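Local coordinates for ribonucleoside triphosphate reductase (Lactobacillus leichmannii, PDB 1L1L), which reduces ribonucleoside triphosphates to 2'-deoxyribonucleotides with the help of coenzyme B12, as an allosterically regulated monomer of the class II ribonucleotide reductases, at residues D63-D68 / K534-N539; L282-V287 / A302-L307; E503-P508 / L665-F670; R593-I598 / C605-I610. All coordinates share one frame; numbering follows the deposited sequence.

Contact 1. Residues D63-D68 / K534-N539; sequences DPRLQD and KTLGCN
The Arg65 guanidinium has the Asp63 carboxylate at its edge, in its plane. Over one face lies the CG2 methyl of Thr535, modelled too close to Arg65 NH1 for its exact position to be relied on. The CD2 methyl of Leu536 approaches the same group obliquely, 3.4 Å from Arg65 NE. The edge contact is a side-on, two-nitrogen salt bridge. Arg65 NE donates to Asp63 OD1 at 3.1 Å, and Arg65 NH2 donates to Asp63 OD2 at 2.9 Å. Both bonds are nearly straight, and both meet the carboxylate on its syn side, somewhat out of its plane. A bend at chi3 (-64°) folds the Arg65 chain back to this position. Asp63 OD1 also accepts a hydrogen bond from the backbone N of Arg65 at 2.9 Å. The Tyr532 hydroxyl bonds to Asp63 OD2 and ties the carboxylate to helix 512-536. Leu536 CD2 sits 3.6 Å from Asp63 OD1 and meets the ring of Pro64 at CG, 3.8 Å away. No hydrogen bond joins the two segments directly. The contact lies at the surface, where Phe452 touches both Pro64 and Leu536. Asp63 opens the 3-10 turn 64-67 with an Asx turn, while helix 512-536 ends in a Schellman motif with Gly537 as C-prime residue.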
loop_
_atom_site.group_PDB
_atom_site.type_symbol
_atom_site.label_atom_id
_atom_site.label_comp_id
_atom_site.label_asym_id
_atom_site.label_seq_id
_atom_site.Cartn_x
_atom_site.Cartn_y
_atom_site.Cartn_z
ATOM N N ASP A 63 -13.884 7.667 17.730
ATOM C CA ASP A 63 -14.167 6.891 18.936
ATOM C C ASP A 63 -15.686 6.736 19.019
ATOM O O ASP A 63 -16.423 7.718 19.024
ATOM C CB ASP A 63 -13.629 7.594 20.192
ATOM C CG ASP A 63 -13.714 6.712 21.431
ATOM O OD1 ASP A 63 -14.829 6.260 21.764
ATOM O OD2 ASP A 63 -12.669 6.460 22.066
ATOM N N PRO A 64 -16.168 5.489 19.071
ATOM C CA PRO A 64 -17.601 5.189 19.140
ATOM C C PRO A 64 -18.350 5.743 20.359
ATOM O O PRO A 64 -19.547 6.011 20.278
ATOM C CB PRO A 64 -17.626 3.666 19.086
ATOM C CG PRO A 64 -16.387 3.299 19.824
ATOM C CD PRO A 64 -15.368 4.265 19.265
ATOM N N ARG A 65 -17.649 5.902 21.478
ATOM C CA ARG A 65 -18.270 6.418 22.697
ATOM C C ARG A 65 -18.817 7.821 22.467
ATOM O O ARG A 65 -19.827 8.205 23.053
ATOM C CB ARG A 65 -17.253 6.427 23.839
ATOM C CG ARG A 65 -16.933 5.055 24.382
ATOM C CD ARG A 65 -15.815 5.118 25.397
ATOM N NE ARG A 65 -14.559 5.573 24.806
ATOM C CZ ARG A 65 -13.438 5.756 25.494
ATOM N NH1 ARG A 65 -13.413 5.527 26.802
ATOM N NH2 ARG A 65 -12.337 6.159 24.881
ATOM N N LEU A 66 -18.146 8.580 21.604
ATOM C CA LEU A 66 -18.568 9.941 21.285
ATOM C C LEU A 66 -19.920 9.949 20.577
ATOM O O LEU A 66 -20.467 11.008 20.275
ATOM C CB LEU A 66 -17.528 10.627 20.392
ATOM C CG LEU A 66 -16.155 10.942 20.989
ATOM C CD1 LEU A 66 -15.215 11.414 19.873
ATOM C CD2 LEU A 66 -16.292 12.006 22.075
ATOM N N GLN A 67 -20.450 8.763 20.306
ATOM C CA GLN A 67 -21.735 8.643 19.630
ATOM C C GLN A 67 -22.882 8.514 20.629
ATOM O O GLN A 67 -24.046 8.722 20.285
ATOM C CB GLN A 67 -21.724 7.421 18.713
ATOM C CG GLN A 67 -20.589 7.424 17.700
ATOM C CD GLN A 67 -20.597 8.661 16.825
ATOM O OE1 GLN A 67 -21.590 8.958 16.163
ATOM N NE2 GLN A 67 -19.486 9.390 16.816
ATOM N N ASP A 68 -22.540 8.177 21.868
ATOM C CA ASP A 68 -23.531 7.990 22.923
ATOM C C ASP A 68 -23.424 9.034 24.038
ATOM O O ASP A 68 -22.815 8.773 25.080
ATOM C CB ASP A 68 -23.368 6.593 23.514
ATOM C CG ASP A 68 -23.351 5.514 22.449
ATOM O OD1 ASP A 68 -24.397 5.318 21.788
ATOM O OD2 ASP A 68 -22.291 4.869 22.266
ATOM N N LYS A 534 -11.407 -3.175 26.223
ATOM C CA LYS A 534 -12.295 -3.248 27.374
ATOM C C LYS A 534 -13.159 -1.985 27.419
ATOM O O LYS A 534 -14.388 -2.057 27.394
ATOM C CB LYS A 534 -11.470 -3.371 28.659
ATOM C CG LYS A 534 -12.283 -3.240 29.947
ATOM C CD LYS A 534 -13.446 -4.219 29.953
ATOM C CE LYS A 534 -14.306 -4.095 31.204
ATOM N NZ LYS A 534 -15.477 -5.012 31.114
ATOM N N THR A 535 -12.501 -0.832 27.468
ATOM C CA THR A 535 -13.181 0.457 27.520
ATOM C C THR A 535 -14.257 0.615 26.448
ATOM O O THR A 535 -15.363 1.079 26.728
ATOM C CB THR A 535 -12.178 1.612 27.355
ATOM O OG1 THR A 535 -11.276 1.636 28.467
ATOM C CG2 THR A 535 -12.904 2.919 27.269
ATOM N N LEU A 536 -13.923 0.242 25.216
ATOM C CA LEU A 536 -14.859 0.358 24.107
ATOM C C LEU A 536 -15.855 -0.791 24.066
ATOM O O LEU A 536 -16.950 -0.657 23.517
ATOM C CB LEU A 536 -14.095 0.413 22.782
ATOM C CG LEU A 536 -13.199 1.632 22.593
ATOM C CD1 LEU A 536 -12.572 1.583 21.207
ATOM C CD2 LEU A 536 -14.025 2.897 22.757
ATOM N N GLY A 537 -15.463 -1.919 24.643
ATOM C CA GLY A 537 -16.332 -3.080 24.661
ATOM C C GLY A 537 -16.352 -3.862 23.358
ATOM O O GLY A 537 -17.332 -4.547 23.065
ATOM N N CYS A 538 -15.281 -3.768 22.572
ATOM C CA CYS A 538 -15.198 -4.489 21.295
ATOM C C CYS A 538 -14.210 -5.637 21.426
ATOM O O CYS A 538 -13.623 -5.841 22.483
ATOM C CB CYS A 538 -14.708 -3.559 20.187
ATOM S SG CYS A 538 -12.963 -3.091 20.382
ATOM N N ASN A 539 -14.014 -6.379 20.339
ATOM C CA ASN A 539 -13.075 -7.493 20.338
ATOM C C ASN A 539 -11.645 -6.976 20.336
ATOM O O ASN A 539 -11.375 -5.881 19.843
ATOM C CB ASN A 539 -13.297 -8.361 19.102
ATOM C CG ASN A 539 -14.626 -9.066 19.127
ATOM O OD1 ASN A 539 -14.886 -9.867 20.020
ATOM N ND2 ASN A 539 -15.483 -8.768 18.153
#

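Contact 2. Residues L282-V287 / A302-L307; sequences LDVNEV and ADICNL
Val284, Val287, Ile304 and Leu307 form the apolar seam of an antiparallel helix pair. Helices 275-289 and 298-313 follow each other in the chain as a helical hairpin. Over these segments the axes run at 177° and come within 9.6 Å. No hydrogen bond crosses between the segments, so the join is made by side chains.

The tight part is centred on Leu307. Its CD1 methyl presses against the backbone of the facing helix, 3.7 Å from Val284 N. The leucine crosses Asp283 at about a right angle, and its CD2 lies 3.8 Å from Asp283 CB. It slides past Val284 in the opposite direction, with Leu307 CB 3.9 Å from Val284 CG2. That methyl lies anti to the carbonyl carbon of Val284, which brings it beside Leu307. His346 of helix 340-347 also touches Leu307.

Toward Ile304 and Asp303 the packing is looser. Val284 CG1 and Ile304 CG2 stay 4.3 Å apart. Val287 CG2 reaches only to 4.4 Å from Asp303 CB. The Asp303 carboxylate is engaged away from the seam, by a hydrogen bond from His346 and a salt bridge to Arg347. Solvent reaches the pair on helix 275-289, where Asp283 and Val287 are partly exposed. The Glu286 side chain is exposed and makes no contact with segment 302-307.

Val287 straddles the two partners. Its CG1, anti to the backbone N (chi1 173°), meets Ile304 CG1 at 4.1 Å, while its CG2 comes tip to tip with Leu307 CD1.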
loop_
_atom_site.group_PDB
_atom_site.type_symbol
_atom_site.label_atom_id
_atom_site.label_comp_id
_atom_site.label_asym_id
_atom_site.label_seq_id
_atom_site.Cartn_x
_atom_site.Cartn_y
_atom_site.Cartn_z
ATOM N N LEU A 282 -13.739 -3.986 -23.264
ATOM C CA LEU A 282 -13.533 -4.738 -24.501
ATOM C C LEU A 282 -12.570 -5.891 -24.269
ATOM O O LEU A 282 -12.852 -7.029 -24.650
ATOM C CB LEU A 282 -12.999 -3.825 -25.606
ATOM C CG LEU A 282 -13.990 -2.747 -26.072
ATOM C CD1 LEU A 282 -13.331 -1.874 -27.112
ATOM C CD2 LEU A 282 -15.263 -3.395 -26.607
ATOM N N ASP A 283 -11.438 -5.600 -23.632
ATOM C CA ASP A 283 -10.453 -6.635 -23.348
ATOM C C ASP A 283 -10.947 -7.676 -22.343
ATOM O O ASP A 283 -10.647 -8.866 -22.470
ATOM C CB ASP A 283 -9.151 -5.992 -22.873
ATOM C CG ASP A 283 -8.462 -5.201 -23.975
ATOM O OD1 ASP A 283 -8.708 -5.497 -25.169
ATOM O OD2 ASP A 283 -7.666 -4.296 -23.659
ATOM N N VAL A 284 -11.708 -7.234 -21.344
ATOM C CA VAL A 284 -12.257 -8.133 -20.340
ATOM C C VAL A 284 -13.291 -9.059 -20.982
ATOM O O VAL A 284 -13.501 -10.201 -20.546
ATOM C CB VAL A 284 -12.922 -7.322 -19.189
ATOM C CG1 VAL A 284 -13.834 -8.199 -18.365
ATOM C CG2 VAL A 284 -11.836 -6.735 -18.302
ATOM N N ASN A 285 -13.944 -8.564 -22.024
ATOM C CA ASN A 285 -14.952 -9.367 -22.697
ATOM C C ASN A 285 -14.238 -10.433 -23.535
ATOM O O ASN A 285 -14.672 -11.581 -23.590
ATOM C CB ASN A 285 -15.836 -8.467 -23.565
ATOM C CG ASN A 285 -17.115 -9.151 -24.001
ATOM O OD1 ASN A 285 -17.792 -9.821 -23.207
ATOM N ND2 ASN A 285 -17.463 -8.978 -25.269
ATOM N N GLU A 286 -13.131 -10.059 -24.167
ATOM C CA GLU A 286 -12.380 -11.014 -24.976
ATOM C C GLU A 286 -11.920 -12.196 -24.127
ATOM O O GLU A 286 -12.162 -13.354 -24.479
ATOM C CB GLU A 286 -11.163 -10.352 -25.623
ATOM C CG GLU A 286 -11.515 -9.368 -26.720
ATOM C CD GLU A 286 -10.295 -8.855 -27.458
ATOM O OE1 GLU A 286 -9.466 -8.158 -26.830
ATOM O OE2 GLU A 286 -10.165 -9.156 -28.669
ATOM N N VAL A 287 -11.257 -11.906 -23.010
ATOM C CA VAL A 287 -10.785 -12.964 -22.124
ATOM C C VAL A 287 -11.926 -13.905 -21.779
ATOM O O VAL A 287 -11.746 -15.124 -21.733
ATOM C CB VAL A 287 -10.211 -12.395 -20.802
ATOM C CG1 VAL A 287 -9.888 -13.535 -19.847
ATOM C CG2 VAL A 287 -8.971 -11.563 -21.088
ATOM N N ALA A 302 -6.591 -13.651 -13.366
ATOM C CA ALA A 302 -5.586 -12.630 -13.081
ATOM C C ALA A 302 -5.543 -11.588 -14.198
ATOM O O ALA A 302 -5.333 -10.407 -13.940
ATOM C CB ALA A 302 -4.201 -13.273 -12.896
ATOM N N ASP A 303 -5.722 -12.013 -15.450
ATOM C CA ASP A 303 -5.715 -11.051 -16.555
ATOM C C ASP A 303 -6.860 -10.035 -16.389
ATOM O O ASP A 303 -6.678 -8.845 -16.616
ATOM C CB ASP A 303 -5.875 -11.756 -17.915
ATOM C CG ASP A 303 -4.543 -12.195 -18.522
ATOM O OD1 ASP A 303 -3.507 -11.552 -18.235
ATOM O OD2 ASP A 303 -4.545 -13.174 -19.317
ATOM N N ILE A 304 -8.038 -10.508 -16.006
ATOM C CA ILE A 304 -9.169 -9.610 -15.831
ATOM C C ILE A 304 -8.829 -8.608 -14.718
ATOM O O ILE A 304 -9.018 -7.409 -14.890
ATOM C CB ILE A 304 -10.451 -10.398 -15.495
ATOM C CG1 ILE A 304 -10.943 -11.135 -16.757
ATOM C CG2 ILE A 304 -11.541 -9.467 -14.991
ATOM C CD1 ILE A 304 -12.101 -12.084 -16.496
ATOM N N CYS A 305 -8.306 -9.102 -13.597
ATOM C CA CYS A 305 -7.926 -8.215 -12.488
ATOM C C CYS A 305 -6.880 -7.210 -12.945
ATOM O O CYS A 305 -6.924 -6.032 -12.569
ATOM C CB CYS A 305 -7.373 -9.018 -11.317
ATOM S SG CYS A 305 -8.613 -9.955 -10.459
ATOM N N ASN A 306 -5.937 -7.670 -13.763
ATOM C CA ASN A 306 -4.896 -6.801 -14.280
ATOM C C ASN A 306 -5.463 -5.733 -15.201
ATOM O O ASN A 306 -5.026 -4.584 -15.158
ATOM C CB ASN A 306 -3.844 -7.601 -15.058
ATOM C CG ASN A 306 -3.018 -8.529 -14.171
ATOM O OD1 ASN A 306 -2.101 -9.202 -14.663
ATOM N ND2 ASN A 306 -3.333 -8.575 -12.862
ATOM N N LEU A 307 -6.409 -6.125 -16.058
ATOM C CA LEU A 307 -7.029 -5.200 -17.007
ATOM C C LEU A 307 -7.766 -4.102 -16.237
ATOM O O LEU A 307 -7.775 -2.940 -16.643
ATOM C CB LEU A 307 -8.014 -5.943 -17.911
ATOM C CG LEU A 307 -7.381 -6.860 -18.971
ATOM C CD1 LEU A 307 -8.455 -7.707 -19.668
ATOM C CD2 LEU A 307 -6.628 -6.007 -19.978
#

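Contact 3. Residues E503-P508 / L665-F670; sequences EAIKVP and LRQYRF
Gln667 joins the end of helix 661-667 to strand 504-510 of a two-stranded antiparallel sheet, where it meets Ile505 and Lys506. Its CB points toward the strand. CG lies anti to the backbone N (chi1 -167°), and the extended chain beyond it carries the amide across. CG meets the CD1 methyl of Ile505 at 3.9 Å, and the amide carbon CD is about as close to the same methyl. At the tip, NE2 donates to the carbonyl oxygen of Lys506 at 3.1 Å. This donor stands above the carbonyl plane, 43° out of it. OE1 is linked to the strand by water. One water donates to both Gln667 OE1 and Lys506 O. A second accepts from Lys506 N and bonds only weakly to OE1. The amide thus reaches both backbone polar groups of Lys506, directly or through solvent.

At one flank, Arg666 is held mainly by a salt bridge to Glu662. It makes only a long one to Glu503, whose OE2 lies at the guanidinium edge. The Lys506 side chain turns away to Asp495 on the neighbouring strand. At the other flank the buried Tyr668, which also touches Ala633 and Ala636 of helix 628-641, brings its OH to 3.6 Å from Pro508 CD.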
loop_
_atom_site.group_PDB
_atom_site.type_symbol
_atom_site.label_atom_id
_atom_site.label_comp_id
_atom_site.label_asym_id
_atom_site.label_seq_id
_atom_site.Cartn_x
_atom_site.Cartn_y
_atom_site.Cartn_z
ATOM N N GLU A 503 20.714 -31.075 7.471
ATOM C CA GLU A 503 21.662 -30.425 6.575
ATOM C C GLU A 503 22.430 -29.350 7.344
ATOM O O GLU A 503 21.844 -28.580 8.105
ATOM C CB GLU A 503 20.915 -29.786 5.401
ATOM C CG GLU A 503 21.744 -28.823 4.564
ATOM C CD GLU A 503 20.959 -28.249 3.399
ATOM O OE1 GLU A 503 19.821 -27.788 3.625
ATOM O OE2 GLU A 503 21.478 -28.258 2.260
ATOM N N ALA A 504 23.745 -29.307 7.152
ATOM C CA ALA A 504 24.569 -28.313 7.824
ATOM C C ALA A 504 24.237 -26.936 7.243
ATOM O O ALA A 504 24.168 -26.763 6.027
ATOM C CB ALA A 504 26.052 -28.634 7.630
ATOM N N ILE A 505 24.025 -25.961 8.120
ATOM C CA ILE A 505 23.695 -24.610 7.685
ATOM C C ILE A 505 24.289 -23.561 8.617
ATOM O O ILE A 505 24.752 -23.869 9.723
ATOM C CB ILE A 505 22.171 -24.402 7.652
ATOM C CG1 ILE A 505 21.584 -24.725 9.031
ATOM C CG2 ILE A 505 21.548 -25.276 6.567
ATOM C CD1 ILE A 505 20.099 -24.479 9.159
ATOM N N LYS A 506 24.273 -22.318 8.155
ATOM C CA LYS A 506 24.775 -21.204 8.942
ATOM C C LYS A 506 23.583 -20.487 9.554
ATOM O O LYS A 506 22.747 -19.945 8.840
ATOM C CB LYS A 506 25.556 -20.239 8.053
ATOM C CG LYS A 506 26.869 -20.794 7.528
ATOM C CD LYS A 506 27.863 -20.945 8.661
ATOM C CE LYS A 506 29.255 -21.253 8.146
ATOM N NZ LYS A 506 30.256 -21.061 9.236
ATOM N N VAL A 507 23.495 -20.500 10.876
ATOM C CA VAL A 507 22.403 -19.825 11.558
ATOM C C VAL A 507 22.933 -18.504 12.109
ATOM O O VAL A 507 24.102 -18.398 12.489
ATOM C CB VAL A 507 21.840 -20.688 12.705
ATOM C CG1 VAL A 507 20.815 -19.898 13.505
ATOM C CG2 VAL A 507 21.197 -21.937 12.131
ATOM N N PRO A 508 22.078 -17.473 12.146
ATOM C CA PRO A 508 22.479 -16.160 12.648
ATOM C C PRO A 508 22.518 -16.057 14.166
ATOM O O PRO A 508 21.790 -16.756 14.867
ATOM C CB PRO A 508 21.419 -15.242 12.054
ATOM C CG PRO A 508 20.186 -16.109 12.125
ATOM C CD PRO A 508 20.713 -17.421 11.581
ATOM N N LEU A 665 15.645 -19.890 1.018
ATOM C CA LEU A 665 14.198 -20.044 1.065
ATOM C C LEU A 665 13.874 -21.332 1.835
ATOM O O LEU A 665 12.955 -21.373 2.663
ATOM C CB LEU A 665 13.610 -20.114 -0.354
ATOM C CG LEU A 665 13.585 -18.775 -1.104
ATOM C CD1 LEU A 665 13.313 -18.986 -2.596
ATOM C CD2 LEU A 665 12.525 -17.873 -0.460
ATOM N N ARG A 666 14.641 -22.386 1.571
ATOM C CA ARG A 666 14.407 -23.644 2.270
ATOM C C ARG A 666 14.748 -23.484 3.746
ATOM O O ARG A 666 13.991 -23.902 4.624
ATOM C CB ARG A 666 15.250 -24.771 1.661
ATOM C CG ARG A 666 14.892 -25.116 0.218
ATOM C CD ARG A 666 15.328 -26.538 -0.135
ATOM N NE ARG A 666 16.708 -26.811 0.262
ATOM C CZ ARG A 666 17.779 -26.319 -0.355
ATOM N NH1 ARG A 666 17.637 -25.525 -1.407
ATOM N NH2 ARG A 666 18.995 -26.614 0.087
ATOM N N GLN A 667 15.883 -22.859 4.024
ATOM C CA GLN A 667 16.304 -22.686 5.409
ATOM C C GLN A 667 15.261 -22.026 6.297
ATOM O O GLN A 667 15.060 -22.445 7.432
ATOM C CB GLN A 667 17.604 -21.881 5.489
ATOM C CG GLN A 667 18.239 -21.955 6.871
ATOM C CD GLN A 667 19.497 -21.128 7.002
ATOM O OE1 GLN A 667 20.264 -20.976 6.045
ATOM N NE2 GLN A 667 19.733 -20.603 8.205
ATOM N N TYR A 668 14.593 -20.996 5.790
ATOM C CA TYR A 668 13.604 -20.293 6.593
ATOM C C TYR A 668 12.145 -20.697 6.375
ATOM O O TYR A 668 11.232 -19.948 6.726
ATOM C CB TYR A 668 13.763 -18.781 6.397
ATOM C CG TYR A 668 15.055 -18.239 6.978
ATOM C CD1 TYR A 668 16.231 -18.214 6.231
ATOM C CD2 TYR A 668 15.103 -17.779 8.291
ATOM C CE1 TYR A 668 17.434 -17.741 6.784
ATOM C CE2 TYR A 668 16.287 -17.308 8.850
ATOM C CZ TYR A 668 17.444 -17.291 8.097
ATOM O OH TYR A 668 18.601 -16.820 8.668
ATOM N N ARG A 669 11.930 -21.894 5.831
ATOM C CA ARG A 669 10.578 -22.367 5.564
ATOM C C ARG A 669 9.715 -22.494 6.814
ATOM O O ARG A 669 8.490 -22.623 6.718
ATOM C CB ARG A 669 10.615 -23.706 4.800
ATOM C CG ARG A 669 11.205 -24.883 5.562
ATOM C CD ARG A 669 11.364 -26.100 4.649
ATOM N NE ARG A 669 11.771 -27.291 5.389
ATOM C CZ ARG A 669 12.974 -27.469 5.927
ATOM N NH1 ARG A 669 13.909 -26.535 5.807
ATOM N NH2 ARG A 669 13.241 -28.579 6.607
ATOM N N PHE A 670 10.332 -22.448 7.990
ATOM C CA PHE A 670 9.551 -22.557 9.221
ATOM C C PHE A 670 9.353 -21.207 9.916
ATOM O O PHE A 670 8.720 -21.133 10.979
ATOM C CB PHE A 670 10.219 -23.535 10.200
ATOM C CG PHE A 670 10.403 -24.926 9.651
ATOM C CD1 PHE A 670 11.676 -25.405 9.352
ATOM C CD2 PHE A 670 9.303 -25.760 9.440
ATOM C CE1 PHE A 670 11.853 -26.696 8.852
ATOM C CE2 PHE A 670 9.467 -27.046 8.939
ATOM C CZ PHE A 670 10.743 -27.519 8.644
HETATM O O HOH W 1 21.961 -18.549 6.601
HETATM O O HOH W 2 23.341 -22.152 5.262
#

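Contact 4. Residues R593-I598 / C605-I610; sequences RTEADI and CVEFPI
Glu595 and Glu607 extend on the same face of a beta hairpin, and their side chains cross at about a right angle. Strands 593-596 and 603-611 form this hairpin at the margin of a four-stranded antiparallel sheet, where 593-596 is an outermost strand. The two carboxylate planes are 46° apart. Glu595 OE2 and Glu607 OE2 come within 2.9 Å, although both are acceptors. Arginines nearby probably moderate the repulsion. Arg574 bridges Glu595 OE2 and is a weak, long partner of Glu607 OE2, while Arg701 bridges Glu607 OE1. A shared proton may also ease it.

Glu595 CG stands between its backbone N and carbonyl carbon (chi1 70°), which lays it against Cys605 CB at 3.7 Å. Cys605 SG turns to the CB of Asp597, whose carboxylate is held by Arg576 and the backbone N of Tyr599.

On the opposite face Thr594 and Val606 run alongside each other in the same direction. They are a non-hydrogen-bonded pair and touch through their CG2 methyls at 3.8 Å. Leu584 of helix 583-589 packs on Val606.

Glu595 and Cys605 form a hydrogen-bonded pair. Cys605 N donates to Glu595 O at 2.7 Å, and Glu595 N returns a bond to Cys605 O. Further along, Glu607 N donates to Arg593 O at 2.8 Å in an almost straight bond. A water beside it accepts from Arg593 N and donates to Glu607 O at 2.7 Å.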
loop_
_atom_site.group_PDB
_atom_site.type_symbol
_atom_site.label_atom_id
_atom_site.label_comp_id
_atom_site.label_asym_id
_atom_site.label_seq_id
_atom_site.Cartn_x
_atom_site.Cartn_y
_atom_site.Cartn_z
ATOM N N ARG A 593 21.537 22.412 -5.921
ATOM C CA ARG A 593 21.994 22.282 -7.303
ATOM C C ARG A 593 20.874 21.646 -8.108
ATOM O O ARG A 593 20.206 20.738 -7.622
ATOM C CB ARG A 593 23.251 21.411 -7.379
ATOM C CG ARG A 593 24.501 22.086 -6.825
ATOM C CD ARG A 593 25.794 21.413 -7.306
ATOM N NE ARG A 593 26.967 22.071 -6.725
ATOM C CZ ARG A 593 28.222 21.649 -6.858
ATOM N NH1 ARG A 593 28.495 20.557 -7.559
ATOM N NH2 ARG A 593 29.211 22.326 -6.284
ATOM N N THR A 594 20.660 22.142 -9.327
ATOM C CA THR A 594 19.608 21.619 -10.196
ATOM C C THR A 594 20.139 21.371 -11.613
ATOM O O THR A 594 21.174 21.911 -12.007
ATOM C CB THR A 594 18.406 22.587 -10.300
ATOM O OG1 THR A 594 18.792 23.765 -11.015
ATOM C CG2 THR A 594 17.917 22.995 -8.912
ATOM N N GLU A 595 19.406 20.564 -12.375
ATOM C CA GLU A 595 19.793 20.232 -13.740
ATOM C C GLU A 595 18.569 19.666 -14.439
ATOM O O GLU A 595 17.671 19.124 -13.792
ATOM C CB GLU A 595 20.898 19.170 -13.724
ATOM C CG GLU A 595 20.383 17.805 -13.268
ATOM C CD GLU A 595 21.481 16.818 -12.934
ATOM O OE1 GLU A 595 22.351 16.562 -13.808
ATOM O OE2 GLU A 595 21.465 16.287 -11.794
ATOM N N ALA A 596 18.522 19.798 -15.759
ATOM C CA ALA A 596 17.398 19.250 -16.502
ATOM C C ALA A 596 17.492 17.725 -16.374
ATOM O O ALA A 596 18.578 17.155 -16.440
ATOM C CB ALA A 596 17.484 19.677 -17.967
ATOM N N ASP A 597 16.356 17.074 -16.155
ATOM C CA ASP A 597 16.315 15.618 -16.016
ATOM C C ASP A 597 16.424 15.041 -17.428
ATOM O O ASP A 597 15.742 15.495 -18.336
ATOM C CB ASP A 597 14.997 15.222 -15.341
ATOM C CG ASP A 597 14.703 13.737 -15.415
ATOM O OD1 ASP A 597 15.628 12.903 -15.319
ATOM O OD2 ASP A 597 13.511 13.409 -15.553
ATOM N N ILE A 598 17.297 14.062 -17.609
ATOM C CA ILE A 598 17.489 13.461 -18.937
ATOM C C ILE A 598 16.522 12.327 -19.256
ATOM O O ILE A 598 16.413 11.907 -20.413
ATOM C CB ILE A 598 18.931 12.918 -19.109
ATOM C CG1 ILE A 598 19.197 11.787 -18.109
ATOM C CG2 ILE A 598 19.934 14.043 -18.941
ATOM C CD1 ILE A 598 20.640 11.317 -18.063
ATOM N N CYS A 605 15.831 18.148 -12.033
ATOM C CA CYS A 605 16.333 17.361 -10.922
ATOM C C CYS A 605 16.904 18.343 -9.909
ATOM O O CYS A 605 17.527 19.335 -10.285
ATOM C CB CYS A 605 17.473 16.440 -11.352
ATOM S SG CYS A 605 16.986 14.888 -12.130
ATOM N N VAL A 606 16.685 18.064 -8.632
ATOM C CA VAL A 606 17.243 18.899 -7.585
ATOM C C VAL A 606 18.067 17.962 -6.696
ATOM O O VAL A 606 17.570 16.924 -6.226
ATOM C CB VAL A 606 16.134 19.610 -6.781
ATOM C CG1 VAL A 606 16.758 20.468 -5.682
ATOM C CG2 VAL A 606 15.297 20.482 -7.720
ATOM N N GLU A 607 19.331 18.324 -6.479
ATOM C CA GLU A 607 20.248 17.506 -5.692
ATOM C C GLU A 607 20.253 17.787 -4.186
ATOM O O GLU A 607 20.556 18.910 -3.741
ATOM C CB GLU A 607 21.657 17.656 -6.267
ATOM C CG GLU A 607 21.653 17.558 -7.799
ATOM C CD GLU A 607 23.030 17.483 -8.420
ATOM O OE1 GLU A 607 24.039 17.577 -7.690
ATOM O OE2 GLU A 607 23.099 17.321 -9.663
ATOM N N PHE A 608 19.934 16.752 -3.408
ATOM C CA PHE A 608 19.896 16.865 -1.943
ATOM C C PHE A 608 20.994 16.034 -1.294
ATOM O O PHE A 608 20.955 14.802 -1.334
ATOM C CB PHE A 608 18.549 16.385 -1.378
ATOM C CG PHE A 608 17.364 17.215 -1.796
ATOM C CD1 PHE A 608 16.838 17.115 -3.082
ATOM C CD2 PHE A 608 16.770 18.107 -0.892
ATOM C CE1 PHE A 608 15.735 17.892 -3.470
ATOM C CE2 PHE A 608 15.677 18.886 -1.266
ATOM C CZ PHE A 608 15.156 18.782 -2.555
ATOM N N PRO A 609 22.010 16.690 -0.710
ATOM C CA PRO A 609 23.086 15.935 -0.055
ATOM C C PRO A 609 22.477 15.275 1.190
ATOM O O PRO A 609 21.732 15.924 1.925
ATOM C CB PRO A 609 24.104 17.020 0.313
ATOM C CG PRO A 609 23.863 18.083 -0.743
ATOM C CD PRO A 609 22.356 18.118 -0.827
ATOM N N ILE A 610 22.765 13.996 1.421
ATOM C CA ILE A 610 22.202 13.307 2.583
ATOM C C ILE A 610 23.163 12.370 3.293
ATOM O O ILE A 610 23.841 11.553 2.667
ATOM C CB ILE A 610 20.941 12.483 2.210
ATOM C CG1 ILE A 610 19.836 13.412 1.709
ATOM C CG2 ILE A 610 20.458 11.695 3.428
ATOM C CD1 ILE A 610 18.543 12.704 1.352
HETATM O O HOH W 3 22.790 20.402 -4.315
#

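How the contacts relate
From the N terminus, contact 1 opens first, in the loop after helix 48-60. It closes 466 residues later at the end of helix 512-536. Contact 2 opens and closes within that span and joins two successive helices. Contact 3 starts on strand 504-510, just before helix 512-536, and closes at helix 661-667. It therefore crosses contact 1. Contact 4 is a local hairpin that lies wholly within the span of contact 3, after contact 1 has closed. The four sites are separate, with centres 40 to 50 Å apart. Contacts 1 and 4 lie on opposite sides of the chain's centre. Contacts 1 and 3 tie distant parts of the sequence, while 2 and 4 join neighbours.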